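PDB 2O20: catabolite control protein A from Lactococcus lactis, which probably acts as a global regulator of carbon catabolite repression and activation, binding DNA to switch genes off or on. Local coordinates for residues 67-72 and 110-115; 123-128 and 145-150; 86-91 and 301-306. The protein carries 1 engineered substitution. One frame throughout, in Å; residues are numbered along the deposited sequence.

All three contacts lie in the subdomain built on the parallel sheet that holds strands 65-70, 122-125 and 145-148. Contact 1 packs helix 105-118 on one face of this sheet; contact 2 joins two of its strands, with its centre about 11 Å from that of contact 1; contact 3 pairs helices 76-91 and 294-309 on the other face, its centre about 14 Å from that of contact 2 and 17 Å from that of contact 1. Along the chain contact 1 closes before contact 2 opens, and contact 3 spans contact 2, with helix 294-309, late in the chain, lying beside helix 76-91. Helix, sheet and helix form a layered subdomain, one half of the periplasmic-binding-protein-like core.

Contact 1: 67-72 and 110-115; sequences GVILPT and KVLETF
I69 of strand 65-70 packs its side chain against V111, L112 and F115 of helix 105-118, in a contact without a hydrogen bond between the two segments. Three apolar approaches define it. I69 and V111 meet tip to tip, CG1 to CG1 at 3.7 Å. The I69 and L112 side chains are nearly perpendicular, CD1 of I69 pressing on CD2 of L112 at 3.4 Å, closer than usual for two methyl groups. I69 CG1 also lies 3.4 Å from CE2 of F115, oblique to the ring. Because I69 CG1 stands beside the backbone N (chi1 -52°) and the chain then runs on extended, CD1 touches V111 CG1 and reaches L112 CD2.

G67 takes a face of the F115 ring: its CA sits 3.8 Å from the centroid and 27° off the normal, as a CH-pi contact. V111 CG1, one helical turn earlier, lies over the opposite face, so the phenyl is sandwiched between strand backbone and helix side chain, each offset toward the rim of the ring.

Strand 67-70 and helix 110-115 run almost antiparallel, their axes 9.8 Å apart. On the strand's other face V68 packs on V85 of helix 76-91. Backbone bonds tie the strand to I97 and A99 on one flank and to V124 on the other, while L112 also packs on I134 and L138 of helix 132-141.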
loop_
_atom_site.group_PDB
_atom_site.type_symbol
_atom_site.label_atom_id
_atom_site.label_comp_id
_atom_site.label_asym_id
_atom_site.label_seq_id
_atom_site.Cartn_x
_atom_site.Cartn_y
_atom_site.Cartn_z
ATOM N N GLY D 67 -16.840 -13.329 -2.548
ATOM C CA GLY D 67 -16.915 -11.940 -2.059
ATOM C C GLY D 67 -15.845 -11.682 -1.005
ATOM O O GLY D 67 -15.745 -12.411 -0.021
ATOM N N VAL D 68 -15.069 -10.613 -1.187
ATOM C CA VAL D 68 -14.017 -10.230 -0.213
ATOM C C VAL D 68 -14.238 -8.798 0.242
ATOM O O VAL D 68 -14.216 -7.866 -0.562
ATOM C CB VAL D 68 -12.586 -10.353 -0.824
ATOM C CG1 VAL D 68 -11.514 -10.090 0.224
ATOM C CG2 VAL D 68 -12.382 -11.726 -1.484
ATOM N N ILE D 69 -14.410 -8.636 1.545
ATOM C CA ILE D 69 -14.648 -7.344 2.173
ATOM C C ILE D 69 -13.413 -6.991 2.965
ATOM O O ILE D 69 -12.943 -7.804 3.757
ATOM C CB ILE D 69 -15.831 -7.382 3.147
ATOM C CG1 ILE D 69 -17.037 -7.967 2.434
ATOM C CG2 ILE D 69 -16.103 -5.943 3.689
ATOM C CD1 ILE D 69 -18.231 -8.178 3.271
ATOM N N LEU D 70 -12.895 -5.785 2.729
ATOM C CA LEU D 70 -11.736 -5.272 3.480
ATOM C C LEU D 70 -11.942 -3.784 3.692
ATOM O O LEU D 70 -12.679 -3.168 2.926
ATOM C CB LEU D 70 -10.409 -5.531 2.726
ATOM C CG LEU D 70 -10.201 -4.893 1.342
ATOM C CD1 LEU D 70 -8.679 -4.876 0.955
ATOM C CD2 LEU D 70 -10.980 -5.586 0.229
ATOM N N PRO D 71 -11.367 -3.218 4.770
ATOM C CA PRO D 71 -11.546 -1.773 5.001
ATOM C C PRO D 71 -11.121 -0.922 3.793
ATOM O O PRO D 71 -11.889 -0.096 3.297
ATOM C CB PRO D 71 -10.640 -1.532 6.200
ATOM C CG PRO D 71 -10.746 -2.783 6.947
ATOM C CD PRO D 71 -10.671 -3.834 5.908
ATOM N N THR D 72 -9.903 -1.139 3.310
ATOM C CA THR D 72 -9.438 -0.407 2.125
ATOM C C THR D 72 -8.258 -1.097 1.454
ATOM O O THR D 72 -7.392 -1.680 2.101
ATOM C CB THR D 72 -9.066 1.082 2.453
ATOM O OG1 THR D 72 -8.596 1.760 1.277
ATOM C CG2 THR D 72 -8.014 1.147 3.532
ATOM N N LYS D 110 -24.320 -2.777 3.650
ATOM C CA LYS D 110 -24.652 -2.585 2.244
ATOM C C LYS D 110 -23.861 -3.561 1.358
ATOM O O LYS D 110 -24.421 -4.168 0.454
ATOM C CB LYS D 110 -24.397 -1.136 1.823
ATOM C CG LYS D 110 -25.375 -0.161 2.453
ATOM C CD LYS D 110 -25.058 1.297 2.147
ATOM C CE LYS D 110 -25.269 1.628 0.675
ATOM N NZ LYS D 110 -25.203 3.098 0.449
ATOM N N VAL D 111 -22.569 -3.717 1.643
ATOM C CA VAL D 111 -21.709 -4.644 0.874
ATOM C C VAL D 111 -22.271 -6.078 0.902
ATOM O O VAL D 111 -22.435 -6.712 -0.151
ATOM C CB VAL D 111 -20.234 -4.596 1.360
ATOM C CG1 VAL D 111 -19.422 -5.747 0.778
ATOM C CG2 VAL D 111 -19.597 -3.252 0.984
ATOM N N LEU D 112 -22.592 -6.578 2.093
ATOM C CA LEU D 112 -23.240 -7.897 2.234
ATOM C C LEU D 112 -24.577 -8.051 1.497
ATOM O O LEU D 112 -24.875 -9.118 0.962
ATOM C CB LEU D 112 -23.454 -8.249 3.700
ATOM C CG LEU D 112 -22.220 -8.470 4.561
ATOM C CD1 LEU D 112 -22.673 -8.887 5.954
ATOM C CD2 LEU D 112 -21.313 -9.521 3.975
ATOM N N GLU D 113 -25.381 -6.997 1.462
ATOM C CA GLU D 113 -26.609 -7.025 0.678
ATOM C C GLU D 113 -26.293 -7.260 -0.781
ATOM O O GLU D 113 -26.935 -8.074 -1.439
ATOM C CB GLU D 113 -27.394 -5.712 0.820
ATOM C CG GLU D 113 -28.040 -5.540 2.172
ATOM C CD GLU D 113 -28.868 -4.260 2.305
ATOM O OE1 GLU D 113 -28.713 -3.323 1.478
ATOM O OE2 GLU D 113 -29.680 -4.202 3.258
ATOM N N THR D 114 -25.300 -6.534 -1.283
ATOM C CA THR D 114 -24.901 -6.666 -2.670
ATOM C C THR D 114 -24.350 -8.067 -2.936
ATOM O O THR D 114 -24.679 -8.661 -3.965
ATOM C CB THR D 114 -23.897 -5.582 -3.071
ATOM O OG1 THR D 114 -24.496 -4.295 -2.865
ATOM C CG2 THR D 114 -23.520 -5.712 -4.537
ATOM N N PHE D 115 -23.536 -8.595 -2.013
ATOM C CA PHE D 115 -23.010 -9.975 -2.111
ATOM C C PHE D 115 -24.120 -11.042 -2.082
ATOM O O PHE D 115 -24.146 -11.945 -2.913
ATOM C CB PHE D 115 -22.016 -10.273 -0.957
ATOM C CG PHE D 115 -20.622 -9.684 -1.131
ATOM C CD1 PHE D 115 -20.287 -8.847 -2.190
ATOM C CD2 PHE D 115 -19.661 -9.950 -0.175
ATOM C CE1 PHE D 115 -19.002 -8.312 -2.307
ATOM C CE2 PHE D 115 -18.382 -9.419 -0.271
ATOM C CZ PHE D 115 -18.048 -8.607 -1.352
#

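Contact 2: 123-128 and 145-150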
loop_
_atom_site.group_PDB
_atom_site.type_symbol
_atom_site.label_atom_id
_atom_site.label_comp_id
_atom_site.label_asym_id
_atom_site.label_seq_id
_atom_site.Cartn_x
_atom_site.Cartn_y
_atom_site.Cartn_z
ATOM N N ILE D 123 -17.672 -15.929 1.320
ATOM C CA ILE D 123 -17.201 -14.596 1.742
ATOM C C ILE D 123 -15.920 -14.712 2.586
ATOM O O ILE D 123 -15.851 -15.506 3.511
ATOM C CB ILE D 123 -18.332 -13.830 2.556
ATOM C CG1 ILE D 123 -19.498 -13.504 1.630
ATOM C CG2 ILE D 123 -17.829 -12.538 3.153
ATOM C CD1 ILE D 123 -20.795 -13.152 2.328
ATOM N N VAL D 124 -14.925 -13.896 2.262
ATOM C CA VAL D 124 -13.789 -13.649 3.144
ATOM C C VAL D 124 -13.959 -12.252 3.743
ATOM O O VAL D 124 -14.112 -11.280 3.010
ATOM C CB VAL D 124 -12.455 -13.688 2.385
ATOM C CG1 VAL D 124 -11.272 -13.403 3.332
ATOM C CG2 VAL D 124 -12.273 -15.028 1.640
ATOM N N TYR D 125 -13.954 -12.181 5.078
ATOM C CA TYR D 125 -14.094 -10.915 5.793
ATOM C C TYR D 125 -12.808 -10.500 6.485
ATOM O O TYR D 125 -12.206 -11.278 7.212
ATOM C CB TYR D 125 -15.177 -11.028 6.860
ATOM C CG TYR D 125 -15.329 -9.778 7.701
ATOM C CD1 TYR D 125 -16.184 -8.757 7.318
ATOM C CD2 TYR D 125 -14.576 -9.606 8.868
ATOM C CE1 TYR D 125 -16.300 -7.599 8.075
ATOM C CE2 TYR D 125 -14.689 -8.436 9.639
ATOM C CZ TYR D 125 -15.536 -7.447 9.241
ATOM O OH TYR D 125 -15.652 -6.297 10.025
ATOM N N MET D 126 -12.461 -9.229 6.299
ATOM C CA MET D 126 -11.344 -8.578 6.959
ATOM C C MET D 126 -11.882 -7.254 7.487
ATOM O O MET D 126 -12.722 -6.635 6.858
ATOM C CB MET D 126 -10.215 -8.307 5.953
ATOM C CG MET D 126 -9.313 -9.469 5.600
ATOM S SD MET D 126 -8.278 -9.025 4.165
ATOM C CE MET D 126 -9.321 -9.586 2.853
ATOM N N GLY D 127 -11.412 -6.840 8.657
ATOM C CA GLY D 127 -11.868 -5.598 9.284
ATOM C C GLY D 127 -11.667 -5.693 10.782
ATOM O O GLY D 127 -11.279 -6.740 11.288
ATOM N N SER D 128 -11.933 -4.610 11.502
ATOM C CA SER D 128 -11.578 -4.552 12.924
ATOM C C SER D 128 -12.292 -5.636 13.723
ATOM O O SER D 128 -11.687 -6.247 14.608
ATOM C CB SER D 128 -11.865 -3.164 13.500
ATOM O OG SER D 128 -13.186 -2.743 13.203
ATOM N N VAL D 145 -18.426 -18.421 5.181
ATOM C CA VAL D 145 -17.611 -17.235 5.487
ATOM C C VAL D 145 -16.397 -17.640 6.339
ATOM O O VAL D 145 -16.483 -18.554 7.186
ATOM C CB VAL D 145 -18.475 -16.139 6.203
ATOM C CG1 VAL D 145 -19.224 -16.736 7.359
ATOM C CG2 VAL D 145 -17.645 -14.966 6.679
ATOM N N VAL D 146 -15.262 -17.015 6.059
ATOM C CA VAL D 146 -14.050 -17.156 6.863
ATOM C C VAL D 146 -13.554 -15.733 7.224
ATOM O O VAL D 146 -13.519 -14.856 6.369
ATOM C CB VAL D 146 -12.949 -17.898 6.105
ATOM C CG1 VAL D 146 -11.711 -18.128 7.021
ATOM C CG2 VAL D 146 -13.493 -19.236 5.571
ATOM N N LEU D 147 -13.192 -15.534 8.489
ATOM C CA LEU D 147 -12.600 -14.274 8.975
ATOM C C LEU D 147 -11.075 -14.364 8.926
ATOM O O LEU D 147 -10.511 -15.423 9.226
ATOM C CB LEU D 147 -13.064 -13.997 10.414
ATOM C CG LEU D 147 -14.550 -14.216 10.772
ATOM C CD1 LEU D 147 -14.765 -14.026 12.250
ATOM C CD2 LEU D 147 -15.520 -13.315 9.975
ATOM N N VAL D 148 -10.407 -13.272 8.546
ATOM C CA VAL D 148 -8.941 -13.184 8.558
ATOM C C VAL D 148 -8.496 -11.927 9.325
ATOM O O VAL D 148 -8.953 -10.813 9.020
ATOM C CB VAL D 148 -8.330 -13.147 7.128
ATOM C CG1 VAL D 148 -6.801 -13.340 7.196
ATOM C CG2 VAL D 148 -8.994 -14.203 6.197
ATOM N N GLY D 149 -7.649 -12.109 10.340
ATOM C CA GLY D 149 -7.148 -11.003 11.148
ATOM C C GLY D 149 -8.097 -10.577 12.249
ATOM O O GLY D 149 -7.832 -9.597 12.964
ATOM N N THR D 150 -9.216 -11.289 12.387
ATOM C CA THR D 150 -10.127 -11.067 13.513
ATOM C C THR D 150 -10.719 -12.389 13.980
ATOM O O THR D 150 -10.668 -13.400 13.266
ATOM C CB THR D 150 -11.215 -10.001 13.185
ATOM O OG1 THR D 150 -11.893 -9.595 14.397
ATOM C CG2 THR D 150 -12.206 -10.511 12.131
HETATM O O HOH W 1 -9.164 -8.295 9.715
HETATM O O HOH W 2 -8.842 -6.996 13.347
#
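V124 and V148 meet on one face of two adjacent parallel strands, CG1 of V124 lying 3.7 Å from CG2 of V148. M126 runs alongside V148 on the same side, its CG 4.1 Å from V148 CB, and L305 and A301 of helix 294-309 pack on this valine-rich surface. On the other face Y125 takes the middle place, its CB 3.9 Å from L147 CD2. CG of Y125 is anti to the backbone N (chi1 177°), which carries the ring to where its edge meets T150, CE2 of Y125 to CG2 of T150 at 4.1 Å. I123 and V145 continue this face, and L112 and F115 of helix 105-118 pack on I123.

Between the faces runs the backbone ladder. V146 N to I123 O, Y125 N to V146 O and V148 N to Y125 O are each 3.0 Å long, and the second is the straightest, at 170° at the hydrogen. In register, I123, V124 and Y125 pair with V145, V146 and L147.

Beyond V148 the strands part, and a water takes over: it accepts from G127 N at 2.9 Å and donates to V148 O at 2.6 Å. At this polar end Y125 OH bonds to the carboxylate of E108 and T150 OG1 to that of E194, both outside the two strands. Helix 132-141 makes the link a beta-alpha-beta crossover. The contact changes in chemistry along the strands, from an apolar core to a hydrated C-terminal end where hydroxyls bond to carboxylates, consistent with the edge of the cleft where proteins of this family bind ligands.

Contact 3: 86-91 and 301-306; sequences DDIASM and AMRLLT. Engineered in segment 86-91: A89 (natural residue Asp).
I88 of helix 76-91 is wedged against M302 and R303 of helix 294-309. I88 and M302 lie flank to flank, pointing opposite ways, with CG2 of I88 on CG of M302 at 3.7 Å and the two CB atoms nearly as close. The other branch of I88 turns to R303: CD1 of I88 lies 3.7 Å from NH2 of R303 and equally near NE, oblique to the guanidinium, the isoleucine side chain nearly perpendicular to that of the arginine. The arginine runs extended from CG to NE, bringing its guanidinium up against I88 CD1. M302 starts with CG anti to the backbone N (chi1 -170°) and then bends at chi2, which brings SD to 4.2 Å from CB of A89. That alanine is an engineered substitution for the natural aspartate.

Farther out, a hydroxyl follows the helix backbone. T306 OG1 bonds to M302 O at 2.8 Å while T306 N reaches the same oxygen from the opposite face of the carbonyl plane, so this oxygen is gripped by two donors. D87 OD2 bonds to Y295 OH nearer the start of helix 294-309, and A89 also rests on M96 of the sheet.

The axes of the short helix segments approach to 9.0 Å and run at 37° to each other. Two roughly parallel helices laid side by side on one face of a parallel sheet are what the alpha/beta sandwich of the LacI-family and periplasmic-binding-protein fold contains, here with its partners drawn from opposite ends of the sugar-binding domain sequence.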
loop_
_atom_site.group_PDB
_atom_site.type_symbol
_atom_site.label_atom_id
_atom_site.label_comp_id
_atom_site.label_asym_id
_atom_site.label_seq_id
_atom_site.Cartn_x
_atom_site.Cartn_y
_atom_site.Cartn_z
ATOM N N ASP D 86 -6.585 -14.236 -3.582
ATOM C CA ASP D 86 -6.667 -14.169 -5.046
ATOM C C ASP D 86 -5.955 -15.337 -5.744
ATOM O O ASP D 86 -6.494 -15.937 -6.673
ATOM C CB ASP D 86 -6.082 -12.830 -5.500
ATOM C CG ASP D 86 -6.239 -12.570 -6.990
ATOM O OD1 ASP D 86 -5.242 -12.153 -7.630
ATOM O OD2 ASP D 86 -7.352 -12.748 -7.504
ATOM N N ASP D 87 -4.732 -15.647 -5.301
ATOM C CA ASP D 87 -3.959 -16.712 -5.900
ATOM C C ASP D 87 -4.634 -18.087 -5.801
ATOM O O ASP D 87 -4.628 -18.865 -6.789
ATOM C CB ASP D 87 -2.544 -16.720 -5.325
ATOM C CG ASP D 87 -1.658 -15.645 -5.958
ATOM O OD1 ASP D 87 -2.199 -14.858 -6.774
ATOM O OD2 ASP D 87 -0.443 -15.564 -5.606
ATOM N N ILE D 88 -5.221 -18.382 -4.640
ATOM C CA ILE D 88 -5.877 -19.661 -4.437
ATOM C C ILE D 88 -7.199 -19.746 -5.203
ATOM O O ILE D 88 -7.530 -20.791 -5.817
ATOM C CB ILE D 88 -6.100 -19.952 -2.922
ATOM C CG1 ILE D 88 -4.750 -20.039 -2.172
ATOM C CG2 ILE D 88 -6.937 -21.235 -2.725
ATOM C CD1 ILE D 88 -3.962 -21.300 -2.479
ATOM N N ALA D 89 -7.967 -18.666 -5.174
ATOM C CA ALA D 89 -9.229 -18.611 -5.917
ATOM C C ALA D 89 -8.992 -18.689 -7.446
ATOM O O ALA D 89 -9.668 -19.432 -8.163
ATOM C CB ALA D 89 -10.003 -17.332 -5.554
ATOM N N SER D 90 -8.000 -17.958 -7.938
ATOM C CA SER D 90 -7.655 -17.985 -9.354
ATOM C C SER D 90 -7.147 -19.352 -9.880
ATOM O O SER D 90 -7.318 -19.677 -11.071
ATOM C CB SER D 90 -6.636 -16.886 -9.652
ATOM O OG SER D 90 -7.234 -15.621 -9.425
ATOM N N MET D 91 -6.561 -20.153 -9.000
ATOM C CA MET D 91 -6.146 -21.508 -9.329
ATOM C C MET D 91 -7.331 -22.364 -9.792
ATOM O O MET D 91 -7.179 -23.238 -10.647
ATOM C CB MET D 91 -5.499 -22.134 -8.097
ATOM C CG MET D 91 -4.892 -23.483 -8.307
ATOM S SD MET D 91 -3.793 -23.924 -6.946
ATOM C CE MET D 91 -4.885 -23.815 -5.534
ATOM N N ALA D 301 -6.867 -19.140 4.476
ATOM C CA ALA D 301 -8.284 -18.821 4.571
ATOM C C ALA D 301 -9.046 -19.253 3.332
ATOM O O ALA D 301 -10.165 -19.786 3.424
ATOM C CB ALA D 301 -8.469 -17.342 4.778
ATOM N N MET D 302 -8.472 -19.003 2.158
ATOM C CA MET D 302 -9.179 -19.331 0.913
ATOM C C MET D 302 -9.244 -20.877 0.697
ATOM O O MET D 302 -10.239 -21.410 0.175
ATOM C CB MET D 302 -8.556 -18.573 -0.272
ATOM C CG MET D 302 -9.356 -18.650 -1.547
ATOM S SD MET D 302 -11.044 -17.968 -1.485
ATOM C CE MET D 302 -11.986 -19.410 -1.976
ATOM N N ARG D 303 -8.214 -21.587 1.150
ATOM C CA ARG D 303 -8.211 -23.064 1.137
ATOM C C ARG D 303 -9.351 -23.625 1.985
ATOM O O ARG D 303 -10.036 -24.580 1.575
ATOM C CB ARG D 303 -6.865 -23.618 1.623
ATOM C CG ARG D 303 -5.792 -23.600 0.569
ATOM C CD ARG D 303 -4.485 -24.177 1.071
ATOM N NE ARG D 303 -3.395 -23.794 0.177
ATOM C CZ ARG D 303 -2.272 -23.184 0.539
ATOM N NH1 ARG D 303 -2.023 -22.888 1.822
ATOM N NH2 ARG D 303 -1.371 -22.890 -0.400
ATOM N N LEU D 304 -9.549 -23.024 3.165
ATOM C CA LEU D 304 -10.597 -23.433 4.075
ATOM C C LEU D 304 -11.958 -23.129 3.428
ATOM O O LEU D 304 -12.829 -23.997 3.349
ATOM C CB LEU D 304 -10.433 -22.719 5.434
ATOM C CG LEU D 304 -11.469 -22.978 6.539
ATOM C CD1 LEU D 304 -11.586 -24.419 6.797
ATOM C CD2 LEU D 304 -11.097 -22.273 7.826
ATOM N N LEU D 305 -12.126 -21.906 2.939
ATOM C CA LEU D 305 -13.385 -21.517 2.296
ATOM C C LEU D 305 -13.749 -22.442 1.099
ATOM O O LEU D 305 -14.910 -22.729 0.881
ATOM C CB LEU D 305 -13.366 -20.052 1.852
ATOM C CG LEU D 305 -14.679 -19.444 1.302
ATOM C CD1 LEU D 305 -15.856 -19.496 2.314
ATOM C CD2 LEU D 305 -14.470 -18.024 0.848
ATOM N N THR D 306 -12.745 -22.859 0.332
ATOM C CA THR D 306 -12.925 -23.731 -0.806
ATOM C C THR D 306 -13.618 -25.017 -0.361
ATOM O O THR D 306 -14.543 -25.507 -1.039
ATOM C CB THR D 306 -11.565 -24.027 -1.510
ATOM O OG1 THR D 306 -11.058 -22.815 -2.059
ATOM C CG2 THR D 306 -11.730 -25.015 -2.682
#